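Local atomic coordinates of acyl-coenzyme A thioesterase PaaI (Escherichia coli, PDB entry 2FS2), a protein that hydrolyses ring-hydroxylated phenylacetyl-CoA thioesters, working as a homotetrameric hot dog-fold thioesterase of the phenylacetate degradation pathway. Residues 87-98 with 112-123. Sequence-based numbering, arbitrary orientation.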
# COMPACT_ATOMS: atom_id res chain seq x y z
N ARG B 87 0.23 15.78 7.35
CA ARG B 87 0.38 16.94 8.25
C ARG B 87 -0.05 16.45 9.59
O ARG B 87 -0.87 15.57 9.66
CB ARG B 87 -0.54 18.12 7.92
CG ARG B 87 -0.27 18.76 6.66
CD ARG B 87 -1.06 20.06 6.43
NE ARG B 87 -0.66 20.77 5.19
CZ ARG B 87 -0.92 20.36 3.92
NH1 ARG B 87 -1.52 19.19 3.68
NH2 ARG B 87 -0.54 21.13 2.88
N PRO B 88 0.48 17.02 10.65
CA PRO B 88 0.02 16.66 11.98
C PRO B 88 -1.43 17.16 12.21
O PRO B 88 -1.88 18.09 11.55
CB PRO B 88 1.04 17.35 12.90
CG PRO B 88 2.20 17.73 11.91
CD PRO B 88 1.52 18.08 10.64
N GLY B 89 -2.15 16.51 13.10
CA GLY B 89 -3.36 17.07 13.70
C GLY B 89 -3.09 17.65 15.12
O GLY B 89 -2.72 16.90 15.98
N PHE B 90 -3.26 18.96 15.37
CA PHE B 90 -2.94 19.53 16.69
C PHE B 90 -4.16 19.71 17.48
O PHE B 90 -5.20 19.83 16.89
CB PHE B 90 -2.35 20.94 16.50
CG PHE B 90 -1.06 20.93 15.81
CD1 PHE B 90 -0.94 21.48 14.57
CD2 PHE B 90 -0.01 20.25 16.34
CE1 PHE B 90 0.28 21.43 13.88
CE2 PHE B 90 1.20 20.13 15.67
CZ PHE B 90 1.37 20.73 14.45
N ALA B 91 -4.05 19.83 18.81
CA ALA B 91 -5.23 20.06 19.71
C ALA B 91 -6.13 21.13 19.19
O ALA B 91 -5.68 22.16 18.77
CB ALA B 91 -4.82 20.39 21.21
N GLY B 92 -7.43 20.84 19.16
CA GLY B 92 -8.42 21.85 18.79
C GLY B 92 -8.68 21.73 17.29
O GLY B 92 -9.71 22.27 16.83
N ASP B 93 -7.78 21.07 16.53
CA ASP B 93 -7.98 20.99 15.07
C ASP B 93 -9.31 20.26 14.84
O ASP B 93 -9.58 19.28 15.53
CB ASP B 93 -6.85 20.25 14.37
CG ASP B 93 -5.67 21.15 14.00
OD1 ASP B 93 -5.62 22.39 14.41
OD2 ASP B 93 -4.70 20.68 13.28
N THR B 94 -10.15 20.71 13.91
CA THR B 94 -11.36 19.88 13.60
C THR B 94 -11.05 19.15 12.34
O THR B 94 -10.70 19.79 11.37
CB THR B 94 -12.63 20.73 13.34
OG1 THR B 94 -13.05 21.24 14.59
CG2 THR B 94 -13.87 19.86 12.95
N LEU B 95 -11.27 17.84 12.33
CA LEU B 95 -10.81 16.95 11.24
C LEU B 95 -12.04 16.30 10.60
O LEU B 95 -12.92 15.79 11.28
CB LEU B 95 -9.91 15.87 11.82
CG LEU B 95 -8.62 16.31 12.47
CD1 LEU B 95 -7.75 15.15 12.92
CD2 LEU B 95 -7.83 17.17 11.50
N THR B 96 -12.12 16.35 9.28
CA THR B 96 -13.22 15.83 8.53
C THR B 96 -12.65 14.72 7.60
O THR B 96 -11.70 14.97 6.85
CB THR B 96 -13.85 16.99 7.74
OG1 THR B 96 -14.15 18.08 8.65
CG2 THR B 96 -15.23 16.64 7.27
N ALA B 97 -13.19 13.52 7.71
CA ALA B 97 -12.82 12.36 6.87
C ALA B 97 -13.98 12.11 5.91
O ALA B 97 -15.16 12.00 6.36
CB ALA B 97 -12.49 11.08 7.74
N THR B 98 -13.69 12.13 4.61
CA THR B 98 -14.65 11.86 3.59
C THR B 98 -14.24 10.59 2.89
O THR B 98 -13.11 10.50 2.39
CB THR B 98 -14.57 12.94 2.62
OG1 THR B 98 -15.02 14.18 3.24
CG2 THR B 98 -15.57 12.80 1.47
N ASP B 112 -11.82 5.37 -1.10
CA ASP B 112 -10.77 6.37 -0.88
C ASP B 112 -11.30 7.26 0.22
O ASP B 112 -12.44 7.70 0.12
CB ASP B 112 -10.65 7.23 -2.07
CG ASP B 112 -9.68 6.63 -3.10
OD1 ASP B 112 -9.26 5.47 -2.84
OD2 ASP B 112 -9.24 7.22 -4.14
N ILE B 113 -10.44 7.58 1.18
CA ILE B 113 -10.84 8.43 2.27
C ILE B 113 -9.80 9.59 2.31
O ILE B 113 -8.59 9.40 2.18
CB ILE B 113 -10.80 7.69 3.64
CG1 ILE B 113 -11.98 6.74 3.91
CG2 ILE B 113 -10.69 8.71 4.83
CD1 ILE B 113 -12.09 5.48 2.93
N GLU B 114 -10.27 10.81 2.52
CA GLU B 114 -9.32 11.91 2.74
C GLU B 114 -9.68 12.58 4.05
O GLU B 114 -10.85 12.94 4.26
CB GLU B 114 -9.46 12.89 1.58
CG GLU B 114 -8.61 14.19 1.75
CD GLU B 114 -8.38 14.93 0.43
OE1 GLU B 114 -9.15 14.64 -0.55
OE2 GLU B 114 -7.42 15.81 0.35
N ILE B 115 -8.68 12.91 4.86
CA ILE B 115 -8.86 13.68 6.07
C ILE B 115 -8.26 15.11 5.92
O ILE B 115 -7.11 15.27 5.55
CB ILE B 115 -8.25 12.97 7.37
CG1 ILE B 115 -8.78 11.52 7.58
CG2 ILE B 115 -8.50 13.83 8.67
CD1 ILE B 115 -8.19 10.81 8.86
N VAL B 116 -9.09 16.11 6.21
CA VAL B 116 -8.83 17.50 5.95
C VAL B 116 -9.07 18.21 7.26
O VAL B 116 -9.98 17.79 8.02
CB VAL B 116 -9.81 17.97 4.84
CG1 VAL B 116 -9.94 19.41 4.78
CG2 VAL B 116 -9.34 17.45 3.39
N ASN B 117 -8.25 19.22 7.58
CA ASN B 117 -8.48 19.97 8.80
C ASN B 117 -9.30 21.22 8.55
O ASN B 117 -9.80 21.44 7.44
CB ASN B 117 -7.19 20.31 9.50
CG ASN B 117 -6.40 21.38 8.76
OD1 ASN B 117 -6.91 22.08 7.87
ND2 ASN B 117 -5.16 21.50 9.10
N GLN B 118 -9.49 22.03 9.61
CA GLN B 118 -10.36 23.19 9.46
C GLN B 118 -9.71 24.26 8.50
O GLN B 118 -10.40 25.10 7.91
CB GLN B 118 -10.74 23.79 10.85
CG GLN B 118 -9.49 24.49 11.43
CD GLN B 118 -8.60 23.56 12.20
OE1 GLN B 118 -8.66 22.29 12.11
NE2 GLN B 118 -7.73 24.15 12.97
N GLN B 119 -8.42 24.23 8.25
CA GLN B 119 -7.87 25.18 7.26
C GLN B 119 -8.01 24.63 5.85
O GLN B 119 -7.39 25.15 4.89
CB GLN B 119 -6.37 25.42 7.55
CG GLN B 119 -6.09 26.30 8.81
CD GLN B 119 -6.75 27.74 8.67
OE1 GLN B 119 -6.27 28.59 7.83
NE2 GLN B 119 -7.88 28.00 9.44
N GLN B 120 -8.72 23.51 5.69
CA GLN B 120 -8.79 22.81 4.40
C GLN B 120 -7.43 22.26 3.95
O GLN B 120 -7.18 22.16 2.78
CB GLN B 120 -9.34 23.75 3.34
CG GLN B 120 -10.56 23.26 2.49
CD GLN B 120 -11.67 22.59 3.34
OE1 GLN B 120 -11.98 23.09 4.47
NE2 GLN B 120 -12.26 21.45 2.81
N LYS B 121 -6.58 21.90 4.87
CA LYS B 121 -5.34 21.27 4.51
C LYS B 121 -5.52 19.75 4.71
O LYS B 121 -6.05 19.29 5.69
CB LYS B 121 -4.17 21.89 5.35
CG LYS B 121 -4.12 23.41 5.32
CD LYS B 121 -3.05 24.05 4.32
CE LYS B 121 -1.81 24.77 5.04
NZ LYS B 121 -0.49 24.94 4.21
N THR B 122 -5.12 18.95 3.74
CA THR B 122 -4.94 17.49 3.95
C THR B 122 -4.04 16.99 5.01
O THR B 122 -2.85 17.21 5.00
CB THR B 122 -4.50 16.85 2.67
OG1 THR B 122 -5.26 17.47 1.62
CG2 THR B 122 -5.05 15.38 2.71
N VAL B 123 -4.62 16.24 5.94
CA VAL B 123 -3.90 15.63 6.97
C VAL B 123 -3.41 14.23 6.58
O VAL B 123 -2.30 13.82 6.99
CB VAL B 123 -4.83 15.58 8.18
CG1 VAL B 123 -4.38 14.60 9.22
CG2 VAL B 123 -5.02 17.06 8.73
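Arg87 reaches across Lys121 to the backbone of Thr122. Its chain runs extended from CG to NE, and NH1 gives a hydrogen bond of 2.7 Å to Thr122 O, which lies at the guanidinium edge, 6° out of its plane. Lys121 CB lies over one guanidinium face, toward its margin, and the two long side chains run roughly perpendicular. Arg87 NH2 and Lys121 NZ end 4.0 Å apart, like charges that solvent probably screens. Arg87 N also bonds Val123 O, so a leucine in its place would probably keep this backbone link but leave Thr122 O without its guanidinium donor. Where the two loops meet beside the turns, Gln118 uses both ends of its amide. Its CG lies between backbone N and carbonyl carbon (chi1 72°) and the chain bends at chi2, so that NE2 gives Asp93 OD1 a nearly straight hydrogen bond of 3.1 Å, from above the carboxylate plane, while OE1 accepts from Thr94 N at 2.8 Å. Asp93 OD2 takes Phe90 N, a side-chain link across the type II turn closed by Asp93 N to Phe90 O. Farther along the strands, Thr96 pairs with Val116 and Thr98 with Glu114 through backbone hydrogen bonds. Ala97 CB packs 3.7 Å from Ile115 CG1, and Leu95 CD2 touches Asn117 CB and Val123 CG2; Leu95 and Ala97 rest on helix 54-70. Glu114 accepts from Thr122 OG1 through OE2 and makes a salt bridge to Arg102 of the second subunit through OE1. Antiparallel strands 94-98 and 112-116 thus belong to the curved sheet wrapping the central helix of the hot dog fold.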